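Local atomic coordinates of inositol monophosphatase (Zymomonas mobilis, PDB entry 4N81), a protein that probably hydrolyses phosphate monoesters such as inositol monophosphate, using magnesium as its cofactor. Residues A149-W161 and F171-G185. Residues are numbered along the deposited sequence; the frame is centred on the assembly and turned at random.
Sequences ALDHALLATTSPW and FDKIRLKCRDTLLGG
The carbonyl oxygen of Ala153 is gripped twice. Arg179 N donates to Ala153 O at 2.9 Å, in the carbonyl plane, and Asp180 N reaches the same oxygen in a weak bond of 3.4 Å. Strand pairing follows. Leu155 N gives a nearly straight bond to Asp180 O (2.9 Å), and Leu182 N returns one to Leu155 O (2.8 Å). Thr157 N then donates to Leu182 O. Strands 154-157 and 180-183 run parallel, 26° apart, and helix 165-175 links them in a beta-alpha-beta crossover. Strand 200-203 pairs with the other edge of 154-157. Leu155 holds CG anti to its backbone N (chi1 171°), which carries CD2 to the helix, 3.7 Å from Phe171 CZ and 3.6 Å from Arg175 CA. Thr157 CG2 meets Phe171 CZ obliquely at 3.4 Å, while Thr157 OG1 is hydrogen-bonded to Val202 O. Arg175 grips Asp172 side-on in a salt bridge, NE and NH2 both donating to OD1 from one face of the carboxylate plane (NH2 to OD1 2.8 Å). Cutting the Arg175 side chain back to an alanine would probably strip Asp172 of its countercharge and Trp161 of the second subunit of its cation-pi partner. Asp180 OD2 forms a salt bridge with Arg92 of that second subunit.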
ATOM      1  N   ALA A 149     -15.474   5.106  18.992  1.00 15.29           N
ATOM      2  CA  ALA A 149     -14.484   5.877  19.768  1.00 15.44           C
ATOM      3  C   ALA A 149     -13.134   5.724  19.078  1.00 16.42           C
ATOM      4  O   ALA A 149     -12.920   4.737  18.369  1.00 12.35           O
ATOM      5  CB  ALA A 149     -14.365   5.323  21.214  1.00 17.86           C
ATOM      6  N   LEU A 150     -12.177   6.604  19.393  1.00 14.95           N
ATOM      7  CA  LEU A 150     -10.839   6.496  18.795  1.00 13.58           C
ATOM      8  C   LEU A 150     -10.144   5.201  19.077  1.00 16.11           C
ATOM      9  O   LEU A 150      -9.454   4.682  18.218  1.00 14.08           O
ATOM     10  CB  LEU A 150      -9.932   7.592  19.343  1.00 14.65           C
ATOM     11  CG  LEU A 150     -10.342   8.997  18.959  1.00 16.72           C
ATOM     12  CD1 LEU A 150      -9.250   9.996  19.529  1.00 12.29           C
ATOM     13  CD2 LEU A 150     -10.425   9.103  17.425  1.00 15.72           C
ATOM     14  N   ASP A 151     -10.389   4.620  20.250  1.00 13.37           N
ATOM     15  CA  ASP A 151      -9.655   3.400  20.574  1.00 17.82           C
ATOM     16  C   ASP A 151     -10.148   2.191  19.765  1.00 19.00           C
ATOM     17  O   ASP A 151      -9.604   1.094  19.891  1.00 18.73           O
ATOM     18  CB  ASP A 151      -9.567   3.131  22.086  1.00 24.69           C
ATOM     19  CG  ASP A 151     -10.927   2.916  22.747  1.00 31.41           C
ATOM     20  OD1 ASP A 151     -11.968   2.817  22.067  1.00 28.09           O
ATOM     21  OD2 ASP A 151     -10.950   2.846  23.992  1.00 38.92           O
ATOM     22  N   HIS A 152     -11.211   2.376  18.977  1.00 12.94           N
ATOM     23  CA  HIS A 152     -11.635   1.376  17.985  1.00 14.53           C
ATOM     24  C   HIS A 152     -11.325   1.743  16.551  1.00 16.48           C
ATOM     25  O   HIS A 152     -11.570   0.946  15.601  1.00 15.67           O
ATOM     26  CB  HIS A 152     -13.140   1.072  18.106  1.00 19.38           C
ATOM     27  CG  HIS A 152     -13.500   0.336  19.358  1.00 21.37           C
ATOM     28  ND1 HIS A 152     -13.340  -1.024  19.498  1.00 23.14           N
ATOM     29  CD2 HIS A 152     -13.982   0.785  20.536  1.00 22.06           C
ATOM     30  CE1 HIS A 152     -13.700  -1.376  20.720  1.00 24.34           C
ATOM     31  NE2 HIS A 152     -14.121  -0.298  21.362  1.00 22.13           N
ATOM     32  N   ALA A 153     -10.794   2.946  16.358  1.00 14.50           N
ATOM     33  CA  ALA A 153     -10.651   3.477  15.006  1.00 13.83           C
ATOM     34  C   ALA A 153      -9.333   3.048  14.308  1.00 10.26           C
ATOM     35  O   ALA A 153      -8.276   2.976  14.937  1.00 14.69           O
ATOM     36  CB  ALA A 153     -10.739   5.006  15.029  1.00 15.21           C
ATOM     37  N   LEU A 154      -9.433   2.801  13.004  1.00 12.25           N
ATOM     38  CA  LEU A 154      -8.253   2.649  12.160  1.00 11.97           C
ATOM     39  C   LEU A 154      -7.948   3.982  11.489  1.00  9.98           C
ATOM     40  O   LEU A 154      -8.809   4.550  10.844  1.00 10.64           O
ATOM     41  CB  LEU A 154      -8.526   1.616  11.078  1.00 15.53           C
ATOM     42  CG  LEU A 154      -7.424   1.325  10.083  1.00 19.16           C
ATOM     43  CD1 LEU A 154      -6.156   1.016  10.823  1.00 21.95           C
ATOM     44  CD2 LEU A 154      -7.850   0.033   9.339  1.00 33.34           C
ATOM     45  N   LEU A 155      -6.712   4.467  11.691  1.00 11.39           N
ATOM     46  CA  LEU A 155      -6.269   5.776  11.223  1.00  8.75           C
ATOM     47  C   LEU A 155      -5.290   5.493  10.070  1.00  9.24           C
ATOM     48  O   LEU A 155      -4.549   4.536  10.143  1.00 10.72           O
ATOM     49  CB  LEU A 155      -5.460   6.454  12.344  1.00 11.74           C
ATOM     50  CG  LEU A 155      -4.681   7.765  12.057  1.00  9.14           C
ATOM     51  CD1 LEU A 155      -5.645   8.907  11.643  1.00  8.92           C
ATOM     52  CD2 LEU A 155      -3.891   8.140  13.359  1.00 11.25           C
ATOM     53  N   ALA A 156      -5.250   6.336   9.055  1.00  8.19           N
ATOM     54  CA  ALA A 156      -4.247   6.156   8.007  1.00  9.62           C
ATOM     55  C   ALA A 156      -3.629   7.498   7.729  1.00 12.74           C
ATOM     56  O   ALA A 156      -4.272   8.566   7.900  1.00  9.41           O
ATOM     57  CB  ALA A 156      -4.932   5.646   6.677  1.00 10.19           C
ATOM     58  N   THR A 157      -2.391   7.450   7.259  1.00  9.97           N
ATOM     59  CA  THR A 157      -1.770   8.682   6.718  1.00 10.40           C
ATOM     60  C   THR A 157      -0.657   8.241   5.750  1.00 10.82           C
ATOM     61  O   THR A 157      -0.166   7.108   5.862  1.00  9.77           O
ATOM     62  CB  THR A 157      -1.138   9.573   7.794  1.00 10.19           C
ATOM     63  OG1 THR A 157      -0.915  10.905   7.241  1.00 11.15           O
ATOM     64  CG2 THR A 157       0.232   8.996   8.322  1.00 11.18           C
ATOM     65  N   THR A 158      -0.299   9.094   4.796  1.00  8.97           N
ATOM     66  CA  THR A 158       0.678   8.617   3.804  1.00  8.45           C
ATOM     67  C   THR A 158       2.048   8.441   4.462  1.00 11.21           C
ATOM     68  O   THR A 158       2.707   7.406   4.267  1.00 11.60           O
ATOM     69  CB  THR A 158       0.777   9.592   2.596  1.00 11.59           C
ATOM     70  OG1 THR A 158      -0.491   9.566   1.908  1.00 11.58           O
ATOM     71  CG2 THR A 158       1.884   9.111   1.640  1.00 12.76           C
ATOM     72  N   SER A 159       2.462   9.442   5.250  1.00 10.32           N
ATOM     73  CA  SER A 159       3.742   9.340   5.980  1.00 11.21           C
ATOM     74  C   SER A 159       3.824  10.317   7.153  1.00 11.01           C
ATOM     75  O   SER A 159       3.483  11.470   6.990  1.00 15.66           O
ATOM     76  CB  SER A 159       4.937   9.611   5.013  1.00 12.04           C
ATOM     77  OG  SER A 159       6.172   9.644   5.764  1.00 14.93           O
ATOM     78  N   PRO A 160       4.338   9.884   8.322  1.00 13.30           N
ATOM     79  CA  PRO A 160       4.608  10.833   9.411  1.00 17.43           C
ATOM     80  C   PRO A 160       5.581  11.919   9.002  1.00 20.46           C
ATOM     81  O   PRO A 160       5.508  13.057   9.487  1.00 25.70           O
ATOM     82  CB  PRO A 160       5.140   9.954  10.541  1.00 21.19           C
ATOM     83  CG  PRO A 160       5.640   8.783   9.909  1.00 17.68           C
ATOM     84  CD  PRO A 160       4.757   8.528   8.698  1.00 14.22           C
ATOM     85  N   TRP A 161       6.477  11.590   8.083  1.00 15.54           N
ATOM     86  CA  TRP A 161       7.482  12.566   7.684  1.00 19.07           C
ATOM     87  C   TRP A 161       7.007  13.563   6.627  1.00 19.51           C
ATOM     88  O   TRP A 161       7.778  14.438   6.211  1.00 23.67           O
ATOM     89  CB  TRP A 161       8.805  11.853   7.291  1.00 22.45           C
ATOM     90  CG  TRP A 161       9.202  10.899   8.382  1.00 22.97           C
ATOM     91  CD1 TRP A 161       9.565  11.223   9.647  1.00 27.92           C
ATOM     92  CD2 TRP A 161       9.223   9.463   8.314  1.00 21.71           C
ATOM     93  NE1 TRP A 161       9.833  10.079  10.371  1.00 28.08           N
ATOM     94  CE2 TRP A 161       9.647   8.991   9.561  1.00 25.67           C
ATOM     95  CE3 TRP A 161       8.972   8.541   7.300  1.00 25.32           C
ATOM     96  CZ2 TRP A 161       9.799   7.622   9.836  1.00 26.12           C
ATOM     97  CZ3 TRP A 161       9.128   7.179   7.587  1.00 25.69           C
ATOM     98  CH2 TRP A 161       9.522   6.751   8.829  1.00 21.98           C
ATOM     99  N   PHE A 171       0.090  14.613  14.836  1.00 14.95           N
ATOM    100  CA  PHE A 171      -0.248  13.313  14.280  1.00 14.48           C
ATOM    101  C   PHE A 171       0.090  12.212  15.274  1.00 18.31           C
ATOM    102  O   PHE A 171      -0.677  11.255  15.473  1.00 15.50           O
ATOM    103  CB  PHE A 171       0.457  13.023  12.954  1.00 14.49           C
ATOM    104  CG  PHE A 171       0.039  11.682  12.386  1.00 14.72           C
ATOM    105  CD1 PHE A 171      -1.215  11.557  11.810  1.00 14.76           C
ATOM    106  CD2 PHE A 171       0.850  10.541  12.533  1.00 15.46           C
ATOM    107  CE1 PHE A 171      -1.655  10.320  11.344  1.00 15.30           C
ATOM    108  CE2 PHE A 171       0.410   9.297  12.064  1.00 14.49           C
ATOM    109  CZ  PHE A 171      -0.854   9.194  11.498  1.00 15.74           C
ATOM    110  N   ASP A 172       1.259  12.325  15.919  1.00 17.17           N
ATOM    111  CA  ASP A 172       1.624  11.276  16.835  1.00 15.02           C
ATOM    112  C   ASP A 172       0.644  11.167  18.008  1.00 17.95           C
ATOM    113  O   ASP A 172       0.317  10.043  18.513  1.00 16.78           O
ATOM    114  CB  ASP A 172       3.018  11.574  17.388  1.00 17.43           C
ATOM    115  CG  ASP A 172       3.625  10.347  18.006  1.00 27.68           C
ATOM    116  OD1 ASP A 172       3.804   9.385  17.235  1.00 26.07           O
ATOM    117  OD2 ASP A 172       3.831  10.313  19.250  1.00 28.06           O
ATOM    118  N   LYS A 173       0.141  12.335  18.426  1.00 15.67           N
ATOM    119  CA  LYS A 173      -0.772  12.316  19.538  1.00 14.36           C
ATOM    120  C   LYS A 173      -2.075  11.612  19.168  1.00 16.91           C
ATOM    121  O   LYS A 173      -2.634  10.834  19.993  1.00 16.65           O
ATOM    122  CB  LYS A 173      -1.060  13.740  20.039  1.00 14.86           C
ATOM    123  CG  LYS A 173       0.163  14.354  20.801  1.00 16.01           C
ATOM    124  CD  LYS A 173      -0.094  15.755  21.301  1.00 17.61           C
ATOM    125  CE  LYS A 173       1.119  16.241  22.186  1.00 21.35           C
ATOM    126  NZ  LYS A 173       0.833  17.675  22.597  1.00 24.55           N
ATOM    127  N   ILE A 174      -2.607  11.902  17.982  1.00 13.53           N
ATOM    128  CA  ILE A 174      -3.811  11.101  17.625  1.00 12.08           C
ATOM    129  C   ILE A 174      -3.544   9.620  17.316  1.00 12.96           C
ATOM    130  O   ILE A 174      -4.334   8.733  17.721  1.00 14.37           O
ATOM    131  CB  ILE A 174      -4.687  11.752  16.539  1.00 13.73           C
ATOM    132  CG1 ILE A 174      -5.945  10.874  16.274  1.00 14.72           C
ATOM    133  CG2 ILE A 174      -3.895  12.016  15.245  1.00 10.97           C
ATOM    134  CD1 ILE A 174      -6.959  11.601  15.364  1.00 14.91           C
ATOM    135  N   ARG A 175      -2.375   9.321  16.741  1.00 12.15           N
ATOM    136  CA  ARG A 175      -2.038   7.929  16.450  1.00 13.23           C
ATOM    137  C   ARG A 175      -2.049   7.105  17.744  1.00 12.68           C
ATOM    138  O   ARG A 175      -2.562   5.977  17.759  1.00 12.44           O
ATOM    139  CB  ARG A 175      -0.612   7.873  15.909  1.00 19.57           C
ATOM    140  CG  ARG A 175      -0.023   6.479  15.831  1.00 23.85           C
ATOM    141  CD  ARG A 175       1.413   6.572  15.319  1.00 22.46           C
ATOM    142  NE  ARG A 175       2.361   7.051  16.334  1.00 20.05           N
ATOM    143  CZ  ARG A 175       2.880   6.264  17.283  1.00 24.48           C
ATOM    144  NH1 ARG A 175       2.513   4.997  17.389  1.00 22.77           N
ATOM    145  NH2 ARG A 175       3.751   6.740  18.163  1.00 25.62           N
ATOM    146  N   LEU A 176      -1.535   7.688  18.819  1.00 13.31           N
ATOM    147  CA  LEU A 176      -1.420   6.976  20.103  1.00 16.74           C
ATOM    148  C   LEU A 176      -2.770   6.630  20.717  1.00 19.77           C
ATOM    149  O   LEU A 176      -2.867   5.760  21.582  1.00 16.17           O
ATOM    150  CB  LEU A 176      -0.605   7.795  21.107  1.00 20.91           C
ATOM    151  CG  LEU A 176       0.900   7.790  20.798  1.00 23.98           C
ATOM    152  CD1 LEU A 176       1.630   8.774  21.701  1.00 26.71           C
ATOM    153  CD2 LEU A 176       1.468   6.371  20.942  1.00 23.68           C
ATOM    154  N   LYS A 177      -3.817   7.326  20.284  1.00 15.63           N
ATOM    155  CA  LYS A 177      -5.168   7.118  20.810  1.00 13.76           C
ATOM    156  C   LYS A 177      -6.033   6.205  19.939  1.00 16.53           C
ATOM    157  O   LYS A 177      -7.149   5.791  20.373  1.00 20.03           O
ATOM    158  CB  LYS A 177      -5.882   8.477  20.971  1.00 14.69           C
ATOM    159  CG  LYS A 177      -5.301   9.359  22.036  1.00 20.68           C
ATOM    160  CD  LYS A 177      -5.441   8.722  23.393  1.00 29.95           C
ATOM    161  CE  LYS A 177      -4.993   9.689  24.525  1.00 51.53           C
ATOM    162  NZ  LYS A 177      -5.306  11.117  24.216  1.00 49.96           N
ATOM    163  N   CYS A 178      -5.547   5.880  18.729  1.00 14.17           N
ATOM    164  CA  CYS A 178      -6.293   4.993  17.799  1.00 11.85           C
ATOM    165  C   CYS A 178      -5.942   3.528  17.963  1.00 15.68           C
ATOM    166  O   CYS A 178      -4.915   3.199  18.569  1.00 14.84           O
ATOM    167  CB  CYS A 178      -6.111   5.407  16.336  1.00 10.99           C
ATOM    168  SG  CYS A 178      -6.877   7.097  16.071  1.00 13.63           S
ATOM    169  N   ARG A 179      -6.815   2.650  17.471  1.00 14.10           N
ATOM    170  CA  ARG A 179      -6.600   1.206  17.591  1.00 15.02           C
ATOM    171  C   ARG A 179      -5.428   0.751  16.692  1.00 14.16           C
ATOM    172  O   ARG A 179      -4.651  -0.118  17.055  1.00 17.47           O
ATOM    173  CB  ARG A 179      -7.849   0.471  17.084  1.00 18.77           C
ATOM    174  CG  ARG A 179      -7.761  -1.088  17.253  1.00 40.92           C
ATOM    175  CD  ARG A 179      -7.876  -1.846  15.889  1.00 72.82           C
ATOM    176  NE  ARG A 179      -9.176  -2.516  15.714  1.00 71.09           N
ATOM    177  CZ  ARG A 179      -9.403  -3.642  15.024  1.00 66.42           C
ATOM    178  NH1 ARG A 179      -8.436  -4.294  14.405  1.00 64.00           N
ATOM    179  NH2 ARG A 179     -10.631  -4.137  14.974  1.00 67.01           N
ATOM    180  N   ASP A 180      -5.352   1.296  15.492  1.00 12.03           N
ATOM    181  CA  ASP A 180      -4.228   0.954  14.609  1.00 16.59           C
ATOM    182  C   ASP A 180      -4.033   2.037  13.602  1.00 17.63           C
ATOM    183  O   ASP A 180      -4.969   2.781  13.345  1.00 13.04           O
ATOM    184  CB  ASP A 180      -4.468  -0.315  13.803  1.00 17.76           C
ATOM    185  CG  ASP A 180      -3.140  -0.837  13.172  1.00 40.41           C
ATOM    186  OD1 ASP A 180      -2.050  -0.625  13.791  1.00 35.82           O
ATOM    187  OD2 ASP A 180      -3.172  -1.401  12.052  1.00 40.77           O
ATOM    188  N   THR A 181      -2.815   2.129  13.068  1.00 10.46           N
ATOM    189  CA  THR A 181      -2.528   3.146  12.049  1.00 11.29           C
ATOM    190  C   THR A 181      -1.918   2.463  10.832  1.00 14.19           C
ATOM    191  O   THR A 181      -0.971   1.665  10.999  1.00 17.03           O
ATOM    192  CB  THR A 181      -1.522   4.186  12.645  1.00 16.16           C
ATOM    193  OG1 THR A 181      -2.173   4.870  13.736  1.00 16.75           O
ATOM    194  CG2 THR A 181      -1.143   5.218  11.608  1.00 13.36           C
ATOM    195  N   LEU A 182      -2.423   2.745   9.630  1.00 11.42           N
ATOM    196  CA  LEU A 182      -1.806   2.141   8.447  1.00 11.14           C
ATOM    197  C   LEU A 182      -1.147   3.268   7.696  1.00 12.18           C
ATOM    198  O   LEU A 182      -1.606   4.417   7.759  1.00 10.54           O
ATOM    199  CB  LEU A 182      -2.853   1.498   7.550  1.00 12.87           C
ATOM    200  CG  LEU A 182      -3.318   0.095   8.036  1.00 20.92           C
ATOM    201  CD1 LEU A 182      -4.444  -0.422   7.107  1.00 16.58           C
ATOM    202  CD2 LEU A 182      -2.110  -0.917   8.086  1.00 23.97           C
ATOM    203  N   LEU A 183      -0.062   2.947   7.004  1.00 10.16           N
ATOM    204  CA  LEU A 183       0.760   3.991   6.402  1.00  8.72           C
ATOM    205  C   LEU A 183       0.882   3.832   4.895  1.00 10.78           C
ATOM    206  O   LEU A 183       0.744   2.727   4.368  1.00 11.94           O
ATOM    207  CB  LEU A 183       2.173   3.926   7.040  1.00  9.27           C
ATOM    208  CG  LEU A 183       2.147   4.210   8.564  1.00 16.66           C
ATOM    209  CD1 LEU A 183       3.549   3.942   9.125  1.00 17.78           C
ATOM    210  CD2 LEU A 183       1.695   5.685   8.822  1.00 14.98           C
ATOM    211  N   GLY A 184       1.140   4.934   4.212  1.00 10.75           N
ATOM    212  CA  GLY A 184       1.259   4.976   2.748  1.00  9.22           C
ATOM    213  C   GLY A 184      -0.114   5.059   2.105  1.00 12.89           C
ATOM    214  O   GLY A 184      -1.115   4.653   2.705  1.00 11.50           O
ATOM    215  N   GLY A 185      -0.187   5.568   0.884  1.00 11.76           N
ATOM    216  CA  GLY A 185      -1.395   5.339   0.087  1.00  8.60           C
ATOM    217  C   GLY A 185      -2.025   6.568  -0.560  1.00  7.90           C
ATOM    218  O   GLY A 185      -2.783   6.393  -1.523  1.00  9.34           O
TER